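Local coordinates for WlaRA, TDP-fucose-3,4-ketoisomerase (Campylobacter jejuni subsp. jejuni 81116, PDB 5TPV), which belongs to the WxcM-like family of cupin-fold proteins and binds thymidine-5'-diphosphate in this model, at residues B[51-56]-B[116-121]. Numbering follows the deposited sequence.
With TYD (thymidine-5'-diphosphate), chain E.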
ATOM      1  N   ASN B  51      -8.483  15.458  -8.971  1.00 30.88           N
ATOM      2  CA  ASN B  51      -8.378  14.371  -9.943  1.00 29.37           C
ATOM      3  C   ASN B  51      -9.775  14.027 -10.457  1.00 34.08           C
ATOM      4  O   ASN B  51     -10.755  13.853  -9.665  1.00 35.48           O
ATOM      5  CB  ASN B  51      -7.670  13.125  -9.358  1.00 32.61           C
ATOM      6  CG  ASN B  51      -6.233  13.399  -8.900  1.00 36.86           C
ATOM      7  OD1 ASN B  51      -5.990  14.119  -7.915  1.00 40.47           O
ATOM      8  ND2 ASN B  51      -5.283  12.824  -9.596  1.00 30.03           N
ATOM      9  N   LEU B  52      -9.858  13.986 -11.792  1.00 31.90           N
ATOM     10  CA  LEU B  52     -11.131  13.797 -12.516  1.00 36.13           C
ATOM     11  C   LEU B  52     -11.768  12.415 -12.326  1.00 37.14           C
ATOM     12  O   LEU B  52     -12.980  12.303 -12.140  1.00 43.41           O
ATOM     13  CB  LEU B  52     -10.925  14.039 -14.008  1.00 36.92           C
ATOM     14  CG  LEU B  52     -10.762  15.488 -14.484  1.00 39.07           C
ATOM     15  CD1 LEU B  52     -10.172  15.476 -15.879  1.00 33.76           C
ATOM     16  CD2 LEU B  52     -12.121  16.200 -14.471  1.00 39.58           C
ATOM     17  N   ASN B  53     -10.936  11.381 -12.308  1.00 41.60           N
ATOM     18  CA  ASN B  53     -11.411  10.002 -12.134  1.00 42.91           C
ATOM     19  C   ASN B  53     -11.130   9.286 -10.816  1.00 38.80           C
ATOM     20  O   ASN B  53     -11.901   8.415 -10.422  1.00 41.97           O
ATOM     21  CB  ASN B  53     -10.839   9.185 -13.291  1.00 35.83           C
ATOM     22  CG  ASN B  53     -11.067   9.881 -14.622  1.00 37.65           C
ATOM     23  OD1 ASN B  53     -12.175  10.375 -14.855  1.00 38.15           O
ATOM     24  ND2 ASN B  53     -10.056   9.914 -15.491  1.00 38.53           N
ATOM     25  N   SER B  54      -9.989   9.547 -10.190  1.00 37.36           N
ATOM     26  CA  SER B  54      -9.485   8.690  -9.128  1.00 32.96           C
ATOM     27  C   SER B  54     -10.204   9.043  -7.838  1.00 32.54           C
ATOM     28  O   SER B  54     -10.423  10.215  -7.495  1.00 30.99           O
ATOM     29  CB  SER B  54      -7.985   8.896  -8.911  1.00 30.16           C
ATOM     30  OG  SER B  54      -7.210   8.633 -10.072  1.00 31.71           O
ATOM     31  N   GLU B  55     -10.491   7.978  -7.111  1.00 31.59           N
ATOM     32  CA  GLU B  55     -10.754   8.029  -5.696  1.00 31.61           C
ATOM     33  C   GLU B  55      -9.495   7.584  -4.905  1.00 28.94           C
ATOM     34  O   GLU B  55      -8.581   6.945  -5.441  1.00 29.64           O
ATOM     35  CB  GLU B  55     -11.929   7.087  -5.428  1.00 37.10           C
ATOM     36  CG  GLU B  55     -13.247   7.520  -6.024  1.00 43.18           C
ATOM     37  CD  GLU B  55     -14.271   6.395  -5.992  1.00 48.66           C
ATOM     38  OE1 GLU B  55     -14.757   6.009  -4.887  1.00 46.41           O
ATOM     39  OE2 GLU B  55     -14.572   5.900  -7.096  1.00 42.27           O
ATOM     40  N   PHE B  56      -9.475   7.933  -3.631  1.00 28.41           N
ATOM     41  CA  PHE B  56      -8.284   7.824  -2.785  1.00 29.58           C
ATOM     42  C   PHE B  56      -8.694   7.363  -1.401  1.00 29.55           C
ATOM     43  O   PHE B  56      -9.765   7.732  -0.942  1.00 29.42           O
ATOM     44  CB  PHE B  56      -7.537   9.136  -2.638  1.00 26.90           C
ATOM     45  CG  PHE B  56      -6.965   9.603  -3.919  1.00 31.01           C
ATOM     46  CD1 PHE B  56      -5.831   9.012  -4.426  1.00 26.57           C
ATOM     47  CD2 PHE B  56      -7.576  10.623  -4.644  1.00 38.40           C
ATOM     48  CE1 PHE B  56      -5.310   9.359  -5.661  1.00 26.12           C
ATOM     49  CE2 PHE B  56      -7.051  11.004  -5.884  1.00 29.72           C
ATOM     50  CZ  PHE B  56      -5.948  10.364  -6.397  1.00 30.34           C
ATOM     51  N   GLU B 116      -1.520  11.677 -16.049  1.00 30.19           N
ATOM     52  CA  GLU B 116      -1.364  13.115 -16.053  1.00 41.29           C
ATOM     53  C   GLU B 116      -2.602  13.878 -16.564  1.00 43.01           C
ATOM     54  O   GLU B 116      -2.871  14.972 -16.073  1.00 45.98           O
ATOM     55  CB  GLU B 116      -0.135  13.484 -16.840  1.00 46.10           C
ATOM     56  CG  GLU B 116      -0.321  13.265 -18.324  1.00 67.66           C
ATOM     57  CD  GLU B 116       0.969  13.380 -19.135  1.00 89.34           C
ATOM     58  OE1 GLU B 116       1.839  14.200 -18.752  1.00 81.91           O
ATOM     59  OE2 GLU B 116       1.101  12.674 -20.170  1.00 78.57           O
ATOM     60  N   LYS B 117      -3.391  13.271 -17.462  1.00 34.99           N
ATOM     61  CA  LYS B 117      -4.503  13.968 -18.079  1.00 34.07           C
ATOM     62  C   LYS B 117      -5.678  13.971 -17.130  1.00 46.80           C
ATOM     63  O   LYS B 117      -6.738  14.514 -17.497  1.00 43.63           O
ATOM     64  CB  LYS B 117      -4.896  13.269 -19.385  1.00 37.70           C
ATOM     65  CG  LYS B 117      -3.805  13.045 -20.432  1.00 43.26           C
ATOM     66  CD  LYS B 117      -2.920  14.247 -20.716  1.00 53.75           C
ATOM     67  CE  LYS B 117      -1.652  13.903 -21.514  1.00 61.38           C
ATOM     68  NZ  LYS B 117      -1.933  12.952 -22.615  1.00 62.61           N
ATOM     69  N   GLU B 118      -5.538  13.412 -15.918  1.00 33.46           N
ATOM     70  CA  GLU B 118      -6.668  13.460 -15.020  1.00 32.60           C
ATOM     71  C   GLU B 118      -6.584  14.513 -13.966  1.00 33.19           C
ATOM     72  O   GLU B 118      -7.528  14.689 -13.143  1.00 34.30           O
ATOM     73  CB  GLU B 118      -7.079  12.105 -14.429  1.00 36.43           C
ATOM     74  CG  GLU B 118      -6.101  11.547 -13.399  1.00 40.77           C
ATOM     75  CD  GLU B 118      -6.750  11.008 -12.130  1.00 41.68           C
ATOM     76  OE1 GLU B 118      -8.015  10.873 -12.052  1.00 30.71           O
ATOM     77  OE2 GLU B 118      -5.933  10.693 -11.220  1.00 39.87           O
ATOM     78  N   TYR B 119      -5.476  15.220 -14.012  1.00 30.01           N
ATOM     79  CA  TYR B 119      -5.176  16.208 -12.982  1.00 33.53           C
ATOM     80  C   TYR B 119      -5.727  17.578 -13.337  1.00 37.99           C
ATOM     81  O   TYR B 119      -5.570  18.082 -14.466  1.00 39.52           O
ATOM     82  CB  TYR B 119      -3.652  16.405 -12.877  1.00 37.42           C
ATOM     83  CG  TYR B 119      -2.888  15.392 -12.071  1.00 35.57           C
ATOM     84  CD1 TYR B 119      -2.669  14.095 -12.540  1.00 38.81           C
ATOM     85  CD2 TYR B 119      -2.382  15.721 -10.840  1.00 33.58           C
ATOM     86  CE1 TYR B 119      -1.941  13.183 -11.804  1.00 36.16           C
ATOM     87  CE2 TYR B 119      -1.638  14.826 -10.091  1.00 34.55           C
ATOM     88  CZ  TYR B 119      -1.410  13.554 -10.578  1.00 38.78           C
ATOM     89  OH  TYR B 119      -0.633  12.706  -9.827  1.00 39.91           O
ATOM     90  N   ILE B 120      -6.296  18.212 -12.331  1.00 36.73           N
ATOM     91  CA  ILE B 120      -6.595  19.615 -12.407  1.00 37.71           C
ATOM     92  C   ILE B 120      -5.760  20.343 -11.370  1.00 39.17           C
ATOM     93  O   ILE B 120      -5.978  20.178 -10.174  1.00 32.37           O
ATOM     94  CB  ILE B 120      -8.080  19.839 -12.151  1.00 39.41           C
ATOM     95  CG1 ILE B 120      -8.862  18.981 -13.128  1.00 39.16           C
ATOM     96  CG2 ILE B 120      -8.414  21.320 -12.307  1.00 46.59           C
ATOM     97  CD1 ILE B 120     -10.275  18.810 -12.662  1.00 55.80           C
ATOM     98  N   TYR B 121      -4.805  21.128 -11.871  1.00 37.19           N
ATOM     99  CA  TYR B 121      -3.889  21.901 -11.049  1.00 39.48           C
ATOM    100  C   TYR B 121      -4.320  23.350 -10.846  1.00 41.76           C
ATOM    101  O   TYR B 121      -3.737  24.073 -10.031  1.00 40.75           O
ATOM    102  CB  TYR B 121      -2.524  21.928 -11.729  1.00 42.32           C
ATOM    103  CG  TYR B 121      -1.778  20.611 -11.679  1.00 45.23           C
ATOM    104  CD1 TYR B 121      -1.222  20.168 -10.488  1.00 45.35           C
ATOM    105  CD2 TYR B 121      -1.550  19.844 -12.826  1.00 47.03           C
ATOM    106  CE1 TYR B 121      -0.467  18.988 -10.428  1.00 50.03           C
ATOM    107  CE2 TYR B 121      -0.801  18.656 -12.777  1.00 45.69           C
ATOM    108  CZ  TYR B 121      -0.261  18.220 -11.579  1.00 48.68           C
ATOM    109  OH  TYR B 121       0.471  17.022 -11.482  1.00 56.22           O
TER
HETATM  110  PA  TYD E 201       1.518  14.818  -7.798  1.00 35.99           P
HETATM  111  O1A TYD E 201       1.490  15.839  -8.909  1.00 38.67           O
HETATM  112  O2A TYD E 201       0.282  14.010  -7.485  1.00 39.31           O
HETATM  113  O3A TYD E 201       1.994  15.555  -6.448  1.00 32.16           O
HETATM  114  PB  TYD E 201       1.438  15.076  -5.015  1.00 35.58           P
HETATM  115  O1B TYD E 201       1.953  16.123  -4.057  1.00 35.74           O
HETATM  116  O2B TYD E 201      -0.062  15.074  -5.189  1.00 33.09           O
HETATM  117  O3B TYD E 201       2.046  13.707  -4.828  1.00 37.25           O
HETATM  118  O5' TYD E 201       2.728  13.795  -8.085  1.00 36.29           O
HETATM  119  C5' TYD E 201       4.082  14.207  -7.910  1.00 37.52           C
HETATM  120  C4' TYD E 201       4.854  13.983  -9.204  1.00 34.81           C
HETATM  121  O4' TYD E 201       5.208  12.602  -9.322  1.00 34.20           O
HETATM  122  C3' TYD E 201       4.014  14.351 -10.417  1.00 34.64           C
HETATM  123  O3' TYD E 201       4.658  15.390 -11.162  1.00 37.53           O
HETATM  124  C2' TYD E 201       3.905  13.096 -11.263  1.00 31.65           C
HETATM  125  C1' TYD E 201       4.685  12.020 -10.519  1.00 31.71           C
HETATM  126  N1  TYD E 201       3.793  10.910 -10.180  1.00 30.56           N
HETATM  127  C2  TYD E 201       3.858   9.711 -10.926  1.00 34.93           C
HETATM  128  O2  TYD E 201       4.678   9.617 -11.864  1.00 34.14           O
HETATM  129  N3  TYD E 201       3.058   8.673 -10.646  1.00 32.84           N
HETATM  130  C4  TYD E 201       2.172   8.743  -9.649  1.00 32.93           C
HETATM  131  O4  TYD E 201       1.428   7.772  -9.392  1.00 32.21           O
HETATM  132  C5  TYD E 201       2.084   9.991  -8.851  1.00 32.70           C
HETATM  133  C5M TYD E 201       1.097  10.109  -7.719  1.00 33.79           C
HETATM  134  C6  TYD E 201       2.927  11.045  -9.169  1.00 31.58           C
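Both carboxylate oxygens of Glu118 are gripped by the end of strand 46-51 and the loop that leads on to strand 56-62 of this cupin beta-sandwich, four bonds in all. OE1 accepts two backbone amides: Asn53 N, 3.0 Å from Glu118 OE1, comes in nearly along its C-O axis, while Ser54 N meets the syn lone pair of OE1. OE2 is held from opposite faces of its plane, by Ser54 OG at 2.7 Å from Glu118 OE2 and by Asn51 ND2 at 2.8 Å from that same oxygen, the amide standing well above the carboxylate plane. The bend at chi2 (134°) helps turn the Glu118 carboxylate into the loop, and so many donors around a buried acid would be expected to stabilise its charged form. Ser54 OG is also hydrogen-bonded to Thr112 OG1.

Next to the carboxylate the backbones form a short antiparallel bridge at the edge of the five-stranded sheet. Asn51 and Tyr119 are a non-hydrogen-bonded pair, flanked by a bond of 2.8 Å from Leu52 N to Glu118 O. Leu52 CD2 lies 3.7 Å from Ile120 CD1, the two side chains crossing at about a right angle.

The amide nitrogen bound to Glu118 also meets the ligand pocket: Asn51 ND2 sits 3.9 Å above the plane of the Tyr119 ring, over its centre. At the ring's far end, Tyr119 OH donates to the alpha-phosphate of thymidine-5'-diphosphate, 2.8 Å from its O2A.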